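Local coordinates for protein putative peptidase (Chlamydophila abortus, PDB 3CE2) that probably acts as a zinc-dependent oligopeptidase of the M3B family that degrades a variety of small bioactive peptides, at residues C23-I26 / T27-Y30; T346-I349 / D350-Q354; T393-D396 / V397-A401; M438-M441 / D442-K446; E556-A559 / L560-Y563. One frame throughout, in Å; residues are numbered along the deposited sequence.

Contact 1: residues C23-I26 / T27-Y30; sequences CWDI and TPLY
With CG opposite the backbone N across the CA-CB bond (chi1 172°), Asp25 carries its carboxylate over the start of segment 27-30 to meet Thr27 and Pro28. Thr27 sets OG1 between its own N and carbonyl carbon (chi1 51°), and the two side chains cross at about a right angle. Asp25 OD1 accepts a hydrogen bond from Thr27 N at 2.9 Å, but OD1 sits implausibly close to the threonine hydroxyl in the model, so the detail of this corner is doubtful. The Pro28 ring flanks the aspartate, with its CD 3.4 Å from the backbone Asp25 O. The chain then makes a beta turn over 26-29, whose central residues, Thr27 and Pro28, have helical backbone angles; if OD1 is placed correctly, the bond from Asp25 to the amide two residues on would add an Asx turn just before it. Leu29 N closes the beta turn on Ile26 O at 3.1 Å. The same oxygen has Leu29 CB 3.4 Å away. Ile26 directs its side chain away from the turn, onto Tyr89 and Thr93 of helix 66-96 and onto Tyr385. Just before helix 33-42, Tyr30 packs edge-to-face with Tyr89 and Trp36, and its OH bonds to Asp39.

Contact 2: residues T346-I349 / D350-Q354; sequences TEYI and DTLKQ
Tyr348 and Leu352, one turn apart on helix 345-357, lie side by side and point the same way. In both, CG stands opposite the backbone N across the CA-CB bond (chi1 -174° in Tyr348), which lays the phenol ring and the leucine along the same flank. The touch is light: Leu352 CD2 comes 4.0 Å from Tyr348 CE2, oblique to the ring. The two pack helix 345-357 against its neighbours, Tyr348 resting on Met408 and Phe412 of helix 394-416 and Leu352 on Ile337 of helix 330-340, while Asn436 bonds to the tyrosine OH. Side chain to side chain, Tyr348 is about 8 Å from the zinc ligand His406.

Thr346 and Asp350 also lie side by side, and here the methyl CG2 of Thr346 meets Asp350 OD2 at 3.4 Å. The other carboxylate oxygen, OD1, is taken by Tyr338 OH, which helps to fix the rotation of the group. Ile349 crosses Asp350 at a slant, its CG2 3.9 Å from OD1, and leans on Tyr338 as well. The backbone bonds run i to i+4 in regular alpha-helical fashion. Thr351 adds a side-chain bond to this ladder: Glu347 O receives both Thr351 N at 3.1 Å and Thr351 OG1 at 3.2 Å, and the two donors approach from opposite faces of the carbonyl plane.

Contact 3: residues T393-D396 / V397-A401; sequences TLYD and VSVIA
Thr393 touches Val397 through its carbonyl, which accepts Val397 N at 3.1 Å and has the methyl CG2 of Val397 3.4 Å away. It is also the N-cap of helix 394-416. Its OG1 accepts from Asp396 N at 3.1 Å, while Thr393 N returns a bond to Asp396 OD2 at 2.9 Å; together these make a capping box. Leu394 follows with a routine backbone bond to Ser398 N, and its side chain packs on Met444 of helix 431-447. Tyr395 does more: its carbonyl oxygen takes both Val399 N and Ser398 OG, the latter at 3.1 Å. Its ring is met over one face by Val399 CG2, a CH-pi contact 3.9 Å from the ring centroid and 24° off the normal. Tyr395 CG lies opposite its backbone N (chi1 174°), which lets the ring lean forward over the valine. Asp396 ends the segment, its carbonyl bonded to Ile400 N. The helix so begun carries the HExxH zinc-binding motif, His402 coming three residues after Val399. Asp396 OD2 gathers Thr393 N, Thr393 OG1 and, from just before the helix, Thr391 OG1; three donors and the positive end of the helix dipole would probably hold this buried carboxylate in its charged form.

Contact 4: residues M438-M441 / D442-K446; sequences MLLM and DSMLK
Two successive turns of helix 431-447, which begins right after the zinc ligand Glu430, bring Leu439, Leu440 and Met441 together with Ser443, Met444 and Leu445. Regular i to i+4 backbone bonds join the turns, such as Asp442 N to Met438 O at 2.8 Å. Leu440 and Met444 lie alongside each other, pointing the same way, with Leu440 CD1 4.1 Å from Met444 SD. The methionine bends at its last torsion (chi3 79°), and its CG passes 3.4 Å from Leu440 O. One position back, Leu439 CD1 comes 3.9 Å from Ser443 OG. That hydroxyl stands opposite its own carbonyl carbon across the CA-CB bond (chi1 -68°), which brings it to 3.3 Å from Leu439 O; it bonds to Ser340 O. Leu445 CG lies 3.5 Å from Met441 O, the acceptor of its own backbone N.

Leu440 and Met444 face Ser398 and Leu394 of helix 394-416, and Met441, its chain extended beyond CG, lies against Arg460 and Cys461 of helix 451-487. Met438 and Leu439 rest on helix 536-553. Asp442 brings a buried charge among these apolar side chains: OD1 forms a salt bridge with Lys602, and OD2 a weak one with Lys446 NZ, 3.4 Å away on the next turn. Two lysines sharing the ends of one buried carboxylate would be expected to favour its ionised state and to compensate its charge.

Contact 5: residues E556-A559 / L560-Y563; sequences EDNA and LNSY
Ala559 O accepts Tyr563 N at 2.8 Å and so makes the first sound i to i+4 link of helix 559-567. Asn558 holds the N-cap position, but its side chain makes no capping bond. The N and OG of Ser562 both approach Asn558 O at 3.4 Å in weak hydrogen bonds. Asn558 CG sits between the backbone N and the carbonyl carbon (chi1 54°), which sets the amide beside Asn561, one turn further on. The two side chains cross at about a right angle with their amide planes 64° apart, and Asn561 ND2 sits 3.2 Å from Asn558 CB; Asn558 OD1 lies 3.6 Å from Asn561 CB. This pair is exposed, while the other side of the turn is buried. There Ala559 rests on Lys551 and Tyr563 on Ile552 of helix 536-553, the tyrosine ring also meeting Phe548 with planes at about 55°. Tyr563 further touches Ala432 and Leu435 of helix 431-447, and its side chain is about 9 Å from that of the zinc ligand His406. Before the helix, Glu556 forms a salt bridge with Lys594. The CB of Ser562 is directed back at segment 556-559 and lies 3.2 Å from Ala559 O.

In the fold
From the N terminus, contact 1 forms the turn leading to helix 33-42, against helix 66-96 and strand 385-387. Contact 2 lies within helix 345-357; contact 3 starts helix 394-416, the helix of the zinc-binding histidines; contact 4 lies in helix 431-447; contact 5 opens helix 559-567. All five are local and follow in series, so none nests in or crosses another and none closes a long loop. Contacts 3 and 4 touch, with Leu394 CD1 3.6 Å from Met444 CE, joining helix 394-416 to helix 431-447, which starts just after Glu430. Between nearest atoms, contact 2 approaches contact 5 to about 5 Å, and contact 1 comes no nearer than about 10 Å to any other.

Contact 1: residues C23-I26 / T27-Y30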
loop_
_atom_site.group_PDB
_atom_site.type_symbol
_atom_site.label_atom_id
_atom_site.label_comp_id
_atom_site.label_asym_id
_atom_site.label_seq_id
_atom_site.Cartn_x
_atom_site.Cartn_y
_atom_site.Cartn_z
ATOM N N CYS A 23 23.395 13.101 -5.307
ATOM C CA CYS A 23 22.777 12.013 -6.018
ATOM C C CYS A 23 23.071 10.677 -5.385
ATOM O O CYS A 23 24.045 10.520 -4.661
ATOM C CB CYS A 23 23.273 11.997 -7.465
ATOM S SG CYS A 23 23.175 13.617 -8.181
ATOM N N TRP A 24 22.215 9.716 -5.677
ATOM C CA TRP A 24 22.473 8.398 -5.235
ATOM C C TRP A 24 23.641 7.868 -6.044
ATOM O O TRP A 24 23.942 8.378 -7.133
ATOM C CB TRP A 24 21.240 7.499 -5.358
ATOM C CG TRP A 24 20.536 7.524 -6.659
ATOM C CD1 TRP A 24 21.074 7.750 -7.895
ATOM C CD2 TRP A 24 19.143 7.275 -6.866
ATOM N NE1 TRP A 24 20.098 7.672 -8.855
ATOM C CE2 TRP A 24 18.901 7.387 -8.251
ATOM C CE3 TRP A 24 18.073 6.976 -6.010
ATOM C CZ2 TRP A 24 17.632 7.211 -8.804
ATOM C CZ3 TRP A 24 16.810 6.796 -6.561
ATOM C CH2 TRP A 24 16.603 6.913 -7.945
ATOM N N ASP A 25 24.302 6.857 -5.469
ATOM C CA ASP A 25 25.441 6.183 -6.065
ATOM C C ASP A 25 25.032 4.779 -6.465
ATOM O O ASP A 25 24.935 3.870 -5.626
ATOM C CB ASP A 25 26.615 6.138 -5.086
ATOM C CG ASP A 25 27.777 5.268 -5.590
ATOM O OD1 ASP A 25 27.816 4.895 -6.780
ATOM O OD2 ASP A 25 28.665 4.951 -4.780
ATOM N N ILE A 26 24.814 4.613 -7.761
ATOM C CA ILE A 26 24.345 3.364 -8.309
ATOM C C ILE A 26 25.475 2.544 -8.911
ATOM O O ILE A 26 25.230 1.517 -9.531
ATOM C CB ILE A 26 23.312 3.640 -9.400
ATOM C CG1 ILE A 26 23.940 4.508 -10.504
ATOM C CG2 ILE A 26 22.068 4.322 -8.798
ATOM C CD1 ILE A 26 23.138 4.532 -11.787
ATOM N N THR A 27 26.712 2.993 -8.742
ATOM C CA THR A 27 27.867 2.251 -9.261
ATOM C C THR A 27 28.041 0.856 -8.638
ATOM O O THR A 27 28.430 -0.064 -9.345
ATOM C CB THR A 27 29.193 3.055 -9.154
ATOM O OG1 THR A 27 29.351 3.538 -7.817
ATOM C CG2 THR A 27 29.189 4.253 -10.098
ATOM N N PRO A 28 27.747 0.682 -7.323
ATOM C CA PRO A 28 27.750 -0.696 -6.770
ATOM C C PRO A 28 26.944 -1.710 -7.590
ATOM O O PRO A 28 27.231 -2.905 -7.531
ATOM C CB PRO A 28 27.128 -0.524 -5.385
ATOM C CG PRO A 28 27.498 0.882 -4.986
ATOM C CD PRO A 28 27.437 1.685 -6.278
ATOM N N LEU A 29 25.954 -1.262 -8.352
ATOM C CA LEU A 29 25.245 -2.171 -9.246
ATOM C C LEU A 29 26.074 -2.420 -10.497
ATOM O O LEU A 29 26.458 -3.555 -10.798
ATOM C CB LEU A 29 23.891 -1.601 -9.634
ATOM C CG LEU A 29 22.784 -1.867 -8.627
ATOM C CD1 LEU A 29 21.887 -0.687 -8.559
ATOM C CD2 LEU A 29 21.987 -3.078 -9.047
ATOM N N TYR A 30 26.327 -1.343 -11.229
ATOM C CA TYR A 30 27.189 -1.378 -12.383
ATOM C C TYR A 30 28.075 -0.163 -12.402
ATOM O O TYR A 30 27.618 0.960 -12.174
ATOM C CB TYR A 30 26.365 -1.444 -13.647
ATOM C CG TYR A 30 25.607 -2.737 -13.765
ATOM C CD1 TYR A 30 26.231 -3.888 -14.232
ATOM C CD2 TYR A 30 24.277 -2.812 -13.387
ATOM C CE1 TYR A 30 25.537 -5.078 -14.331
ATOM C CE2 TYR A 30 23.572 -3.985 -13.480
ATOM C CZ TYR A 30 24.199 -5.119 -13.946
ATOM O OH TYR A 30 23.485 -6.290 -14.037
#

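Contact 2: residues T346-I349 / D350-Q354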
loop_
_atom_site.group_PDB
_atom_site.type_symbol
_atom_site.label_atom_id
_atom_site.label_comp_id
_atom_site.label_asym_id
_atom_site.label_seq_id
_atom_site.Cartn_x
_atom_site.Cartn_y
_atom_site.Cartn_z
ATOM N N THR A 346 19.906 3.129 18.596
ATOM C CA THR A 346 21.136 3.660 18.028
ATOM C C THR A 346 21.440 3.046 16.670
ATOM O O THR A 346 21.806 3.748 15.727
ATOM C CB THR A 346 22.325 3.389 18.981
ATOM O OG1 THR A 346 22.089 4.078 20.203
ATOM C CG2 THR A 346 23.623 3.890 18.398
ATOM N N GLU A 347 21.291 1.733 16.571
ATOM C CA GLU A 347 21.726 1.046 15.371
ATOM C C GLU A 347 20.872 1.375 14.164
ATOM O O GLU A 347 21.415 1.660 13.106
ATOM C CB GLU A 347 21.782 -0.455 15.609
ATOM C CG GLU A 347 22.528 -0.804 16.885
ATOM C CD GLU A 347 23.370 -2.050 16.719
ATOM O OE1 GLU A 347 23.602 -2.451 15.555
ATOM O OE2 GLU A 347 23.800 -2.629 17.742
ATOM N N TYR A 348 19.544 1.340 14.327
ATOM C CA TYR A 348 18.623 1.738 13.265
ATOM C C TYR A 348 18.930 3.161 12.827
ATOM O O TYR A 348 19.122 3.436 11.651
ATOM C CB TYR A 348 17.182 1.683 13.753
ATOM C CG TYR A 348 16.158 1.946 12.681
ATOM C CD1 TYR A 348 15.461 0.898 12.106
ATOM C CD2 TYR A 348 15.876 3.240 12.252
ATOM C CE1 TYR A 348 14.517 1.118 11.122
ATOM C CE2 TYR A 348 14.931 3.480 11.256
ATOM C CZ TYR A 348 14.251 2.407 10.690
ATOM O OH TYR A 348 13.295 2.597 9.704
ATOM N N ILE A 349 18.980 4.051 13.805
ATOM C CA ILE A 349 19.149 5.472 13.578
ATOM C C ILE A 349 20.445 5.798 12.811
ATOM O O ILE A 349 20.455 6.649 11.929
ATOM C CB ILE A 349 19.008 6.215 14.949
ATOM C CG1 ILE A 349 17.874 7.209 14.896
ATOM C CG2 ILE A 349 20.324 6.750 15.502
ATOM C CD1 ILE A 349 16.546 6.518 14.984
ATOM N N ASP A 350 21.525 5.086 13.110
ATOM C CA ASP A 350 22.810 5.336 12.450
ATOM C C ASP A 350 22.801 4.792 11.045
ATOM O O ASP A 350 23.183 5.481 10.118
ATOM C CB ASP A 350 23.989 4.711 13.223
ATOM C CG ASP A 350 24.343 5.486 14.485
ATOM O OD1 ASP A 350 24.096 6.712 14.525
ATOM O OD2 ASP A 350 24.862 4.871 15.441
ATOM N N THR A 351 22.381 3.547 10.880
ATOM C CA THR A 351 22.304 2.987 9.538
ATOM C C THR A 351 21.527 3.898 8.580
ATOM O O THR A 351 21.980 4.172 7.485
ATOM C CB THR A 351 21.726 1.581 9.561
ATOM O OG1 THR A 351 22.621 0.758 10.306
ATOM C CG2 THR A 351 21.631 1.008 8.166
ATOM N N LEU A 352 20.378 4.390 9.023
ATOM C CA LEU A 352 19.563 5.285 8.210
ATOM C C LEU A 352 20.303 6.581 7.949
ATOM O O LEU A 352 20.283 7.086 6.838
ATOM C CB LEU A 352 18.225 5.592 8.895
ATOM C CG LEU A 352 17.282 6.490 8.108
ATOM C CD1 LEU A 352 17.187 6.019 6.660
ATOM C CD2 LEU A 352 15.900 6.495 8.738
ATOM N N LYS A 353 20.952 7.119 8.976
ATOM C CA LYS A 353 21.677 8.353 8.815
ATOM C C LYS A 353 22.814 8.145 7.818
ATOM O O LYS A 353 23.014 8.965 6.924
ATOM C CB LYS A 353 22.193 8.865 10.156
ATOM C CG LYS A 353 22.659 10.339 10.142
ATOM C CD LYS A 353 23.329 10.701 11.445
ATOM C CE LYS A 353 23.979 12.059 11.398
ATOM N NZ LYS A 353 23.121 13.089 12.035
ATOM N N GLN A 354 23.537 7.038 7.936
ATOM C CA GLN A 354 24.618 6.734 6.985
ATOM C C GLN A 354 24.115 6.637 5.554
ATOM O O GLN A 354 24.783 7.097 4.627
ATOM C CB GLN A 354 25.386 5.446 7.353
ATOM C CG GLN A 354 26.291 5.559 8.587
ATOM C CD GLN A 354 26.848 6.977 8.793
ATOM O OE1 GLN A 354 26.474 7.667 9.744
ATOM N NE2 GLN A 354 27.725 7.418 7.890
#

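Contact 3: residues T393-D396 / V397-A401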
loop_
_atom_site.group_PDB
_atom_site.type_symbol
_atom_site.label_atom_id
_atom_site.label_comp_id
_atom_site.label_asym_id
_atom_site.label_seq_id
_atom_site.Cartn_x
_atom_site.Cartn_y
_atom_site.Cartn_z
ATOM N N THR A 393 10.063 21.376 3.270
ATOM C CA THR A 393 8.899 21.553 4.148
ATOM C C THR A 393 8.790 20.405 5.147
ATOM O O THR A 393 9.462 19.378 5.012
ATOM C CB THR A 393 7.570 21.569 3.338
ATOM O OG1 THR A 393 7.328 20.255 2.805
ATOM C CG2 THR A 393 7.598 22.605 2.171
ATOM N N LEU A 394 7.916 20.563 6.133
ATOM C CA LEU A 394 7.662 19.496 7.085
ATOM C C LEU A 394 7.105 18.248 6.386
ATOM O O LEU A 394 7.462 17.121 6.750
ATOM C CB LEU A 394 6.712 19.964 8.196
ATOM C CG LEU A 394 6.525 19.012 9.395
ATOM C CD1 LEU A 394 7.854 18.764 10.126
ATOM C CD2 LEU A 394 5.447 19.505 10.361
ATOM N N TYR A 395 6.235 18.440 5.393
ATOM C CA TYR A 395 5.781 17.331 4.565
ATOM C C TYR A 395 6.968 16.560 3.980
ATOM O O TYR A 395 6.998 15.338 4.037
ATOM C CB TYR A 395 4.866 17.808 3.439
ATOM C CG TYR A 395 4.512 16.693 2.484
ATOM C CD1 TYR A 395 3.549 15.719 2.829
ATOM C CD2 TYR A 395 5.152 16.585 1.246
ATOM C CE1 TYR A 395 3.220 14.663 1.945
ATOM C CE2 TYR A 395 4.849 15.540 0.358
ATOM C CZ TYR A 395 3.883 14.581 0.708
ATOM O OH TYR A 395 3.602 13.553 -0.185
ATOM N N ASP A 396 7.941 17.282 3.428
ATOM C CA ASP A 396 9.196 16.688 2.943
ATOM C C ASP A 396 9.865 15.791 3.982
ATOM O O ASP A 396 10.187 14.631 3.709
ATOM C CB ASP A 396 10.203 17.773 2.548
ATOM C CG ASP A 396 9.950 18.351 1.168
ATOM O OD1 ASP A 396 10.184 17.641 0.170
ATOM O OD2 ASP A 396 9.557 19.538 1.085
ATOM N N VAL A 397 10.096 16.344 5.168
ATOM C CA VAL A 397 10.751 15.606 6.237
ATOM C C VAL A 397 10.058 14.265 6.477
ATOM O O VAL A 397 10.715 13.229 6.568
ATOM C CB VAL A 397 10.790 16.422 7.534
ATOM C CG1 VAL A 397 11.558 15.677 8.599
ATOM C CG2 VAL A 397 11.435 17.768 7.273
ATOM N N SER A 398 8.731 14.273 6.536
ATOM C CA SER A 398 8.009 13.040 6.808
ATOM C C SER A 398 8.088 12.039 5.633
ATOM O O SER A 398 7.978 10.820 5.822
ATOM C CB SER A 398 6.556 13.336 7.168
ATOM O OG SER A 398 5.787 13.283 5.995
ATOM N N VAL A 399 8.287 12.554 4.428
ATOM C CA VAL A 399 8.474 11.698 3.267
ATOM C C VAL A 399 9.814 10.947 3.397
ATOM O O VAL A 399 9.916 9.758 3.078
ATOM C CB VAL A 399 8.365 12.513 1.943
ATOM C CG1 VAL A 399 8.899 11.730 0.771
ATOM C CG2 VAL A 399 6.918 12.888 1.689
ATOM N N ILE A 400 10.835 11.633 3.902
ATOM C CA ILE A 400 12.071 10.951 4.266
ATOM C C ILE A 400 11.798 9.881 5.327
ATOM O O ILE A 400 12.297 8.759 5.209
ATOM C CB ILE A 400 13.088 11.912 4.850
ATOM C CG1 ILE A 400 13.551 12.902 3.810
ATOM C CG2 ILE A 400 14.287 11.162 5.397
ATOM C CD1 ILE A 400 14.486 13.923 4.398
ATOM N N ALA A 401 11.015 10.223 6.358
ATOM C CA ALA A 401 10.678 9.250 7.400
ATOM C C ALA A 401 9.916 8.065 6.811
ATOM O O ALA A 401 10.174 6.917 7.168
ATOM C CB ALA A 401 9.888 9.888 8.540
#

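Contact 4: residues M438-M441 / D442-K446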
loop_
_atom_site.group_PDB
_atom_site.type_symbol
_atom_site.label_atom_id
_atom_site.label_comp_id
_atom_site.label_asym_id
_atom_site.label_seq_id
_atom_site.Cartn_x
_atom_site.Cartn_y
_atom_site.Cartn_z
ATOM N N MET A 438 4.510 8.113 12.148
ATOM C CA MET A 438 3.865 8.292 13.452
ATOM C C MET A 438 4.851 8.632 14.556
ATOM O O MET A 438 4.630 9.541 15.339
ATOM C CB MET A 438 3.041 7.053 13.808
ATOM C CG MET A 438 1.829 6.865 12.888
ATOM S SD MET A 438 0.551 8.106 13.199
ATOM C CE MET A 438 0.076 8.575 11.545
ATOM N N LEU A 439 5.947 7.896 14.602
ATOM C CA LEU A 439 7.040 8.170 15.512
ATOM C C LEU A 439 7.527 9.605 15.374
ATOM O O LEU A 439 7.722 10.293 16.364
ATOM C CB LEU A 439 8.187 7.218 15.206
ATOM C CG LEU A 439 9.369 7.157 16.177
ATOM C CD1 LEU A 439 8.956 7.383 17.657
ATOM C CD2 LEU A 439 10.108 5.823 15.984
ATOM N N LEU A 440 7.757 10.051 14.144
ATOM C CA LEU A 440 8.242 11.412 13.917
ATOM C C LEU A 440 7.305 12.450 14.570
ATOM O O LEU A 440 7.744 13.274 15.369
ATOM C CB LEU A 440 8.389 11.658 12.424
ATOM C CG LEU A 440 8.553 13.095 11.948
ATOM C CD1 LEU A 440 9.953 13.562 12.178
ATOM C CD2 LEU A 440 8.205 13.224 10.471
ATOM N N MET A 441 6.017 12.403 14.233
ATOM C CA MET A 441 5.010 13.235 14.890
ATOM C C MET A 441 4.988 13.057 16.426
ATOM O O MET A 441 4.975 14.027 17.175
ATOM C CB MET A 441 3.621 12.978 14.301
ATOM C CG MET A 441 3.357 13.622 12.947
ATOM S SD MET A 441 1.813 12.962 12.239
ATOM C CE MET A 441 2.058 13.363 10.511
ATOM N N ASP A 442 4.999 11.830 16.901
ATOM C CA ASP A 442 5.079 11.618 18.333
ATOM C C ASP A 442 6.238 12.361 18.983
ATOM O O ASP A 442 6.061 13.039 19.994
ATOM C CB ASP A 442 5.209 10.147 18.659
ATOM C CG ASP A 442 5.108 9.891 20.142
ATOM O OD1 ASP A 442 3.979 10.012 20.650
ATOM O OD2 ASP A 442 6.140 9.590 20.797
ATOM N N SER A 443 7.427 12.218 18.415
ATOM C CA SER A 443 8.620 12.845 18.964
ATOM C C SER A 443 8.582 14.354 18.862
ATOM O O SER A 443 9.072 15.038 19.759
ATOM C CB SER A 443 9.873 12.342 18.261
ATOM O OG SER A 443 10.099 10.980 18.558
ATOM N N MET A 444 8.012 14.870 17.771
ATOM C CA MET A 444 7.952 16.318 17.556
ATOM C C MET A 444 7.005 16.984 18.542
ATOM O O MET A 444 7.236 18.119 18.933
ATOM C CB MET A 444 7.565 16.677 16.118
ATOM C CG MET A 444 8.689 16.513 15.136
ATOM S SD MET A 444 8.247 17.059 13.476
ATOM C CE MET A 444 8.431 18.835 13.692
ATOM N N LEU A 445 5.942 16.288 18.931
ATOM C CA LEU A 445 5.038 16.789 19.964
ATOM C C LEU A 445 5.759 16.923 21.276
ATOM O O LEU A 445 5.765 17.982 21.878
ATOM C CB LEU A 445 3.921 15.806 20.211
ATOM C CG LEU A 445 2.793 15.826 19.220
ATOM C CD1 LEU A 445 1.696 14.936 19.780
ATOM C CD2 LEU A 445 2.335 17.271 19.047
ATOM N N LYS A 446 6.334 15.816 21.731
ATOM C CA LYS A 446 7.139 15.808 22.933
ATOM C C LYS A 446 8.118 16.970 22.925
ATOM O O LYS A 446 8.331 17.597 23.947
ATOM C CB LYS A 446 7.900 14.492 23.057
ATOM C CG LYS A 446 7.064 13.321 23.575
ATOM C CD LYS A 446 7.896 12.021 23.600
ATOM C CE LYS A 446 7.193 10.874 24.359
ATOM N NZ LYS A 446 5.736 10.717 23.993
#

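Contact 5: residues E556-A559 / L560-Y563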
loop_
_atom_site.group_PDB
_atom_site.type_symbol
_atom_site.label_atom_id
_atom_site.label_comp_id
_atom_site.label_asym_id
_atom_site.label_seq_id
_atom_site.Cartn_x
_atom_site.Cartn_y
_atom_site.Cartn_z
ATOM N N GLU A 556 7.674 -1.982 26.488
ATOM C CA GLU A 556 6.987 -3.183 26.909
ATOM C C GLU A 556 7.793 -4.378 26.498
ATOM O O GLU A 556 8.128 -4.516 25.327
ATOM C CB GLU A 556 5.609 -3.233 26.295
ATOM C CG GLU A 556 4.940 -1.887 26.365
ATOM C CD GLU A 556 3.528 -1.976 26.865
ATOM O OE1 GLU A 556 2.853 -2.976 26.516
ATOM O OE2 GLU A 556 3.107 -1.051 27.607
ATOM N N ASP A 557 8.110 -5.232 27.472
ATOM C CA ASP A 557 9.062 -6.334 27.286
ATOM C C ASP A 557 10.183 -5.926 26.315
ATOM O O ASP A 557 10.781 -4.854 26.479
ATOM C CB ASP A 557 8.339 -7.626 26.840
ATOM C CG ASP A 557 7.573 -7.463 25.518
ATOM O OD1 ASP A 557 6.317 -7.375 25.569
ATOM O OD2 ASP A 557 8.237 -7.427 24.445
ATOM N N ASN A 558 10.483 -6.768 25.323
ATOM C CA ASN A 558 11.388 -6.335 24.279
ATOM C C ASN A 558 10.608 -6.197 22.984
ATOM O O ASN A 558 10.608 -7.068 22.120
ATOM C CB ASN A 558 12.716 -7.139 24.198
ATOM C CG ASN A 558 12.516 -8.640 24.074
ATOM O OD1 ASN A 558 13.193 -9.292 23.286
ATOM N ND2 ASN A 558 11.606 -9.195 24.854
ATOM N N ALA A 559 9.891 -5.087 22.903
ATOM C CA ALA A 559 9.037 -4.802 21.775
ATOM C C ALA A 559 9.900 -4.345 20.623
ATOM O O ALA A 559 9.690 -4.748 19.478
ATOM C CB ALA A 559 8.065 -3.741 22.130
ATOM N N LEU A 560 10.885 -3.513 20.939
ATOM C CA LEU A 560 11.864 -3.083 19.960
ATOM C C LEU A 560 12.589 -4.241 19.252
ATOM O O LEU A 560 12.713 -4.247 18.015
ATOM C CB LEU A 560 12.867 -2.155 20.615
ATOM C CG LEU A 560 13.865 -1.645 19.595
ATOM C CD1 LEU A 560 13.108 -1.190 18.341
ATOM C CD2 LEU A 560 14.691 -0.504 20.213
ATOM N N ASN A 561 13.069 -5.223 20.011
ATOM C CA ASN A 561 13.702 -6.367 19.358
ATOM C C ASN A 561 12.748 -7.031 18.423
ATOM O O ASN A 561 13.111 -7.449 17.334
ATOM C CB ASN A 561 14.220 -7.381 20.366
ATOM C CG ASN A 561 15.455 -6.886 21.063
ATOM O OD1 ASN A 561 16.462 -6.599 20.417
ATOM N ND2 ASN A 561 15.373 -6.728 22.381
ATOM N N SER A 562 11.510 -7.105 18.859
ATOM C CA SER A 562 10.466 -7.715 18.077
ATOM C C SER A 562 10.188 -6.980 16.761
ATOM O O SER A 562 10.061 -7.607 15.695
ATOM C CB SER A 562 9.216 -7.856 18.929
ATOM O OG SER A 562 9.314 -9.048 19.700
ATOM N N TYR A 563 10.116 -5.655 16.825
ATOM C CA TYR A 563 9.858 -4.903 15.620
ATOM C C TYR A 563 11.032 -5.136 14.687
ATOM O O TYR A 563 10.847 -5.408 13.501
ATOM C CB TYR A 563 9.682 -3.427 15.917
ATOM C CG TYR A 563 9.455 -2.580 14.685
ATOM C CD1 TYR A 563 8.396 -2.828 13.835
ATOM C CD2 TYR A 563 10.284 -1.509 14.391
ATOM C CE1 TYR A 563 8.193 -2.071 12.719
ATOM C CE2 TYR A 563 10.065 -0.723 13.273
ATOM C CZ TYR A 563 9.020 -1.014 12.451
ATOM O OH TYR A 563 8.804 -0.247 11.334
#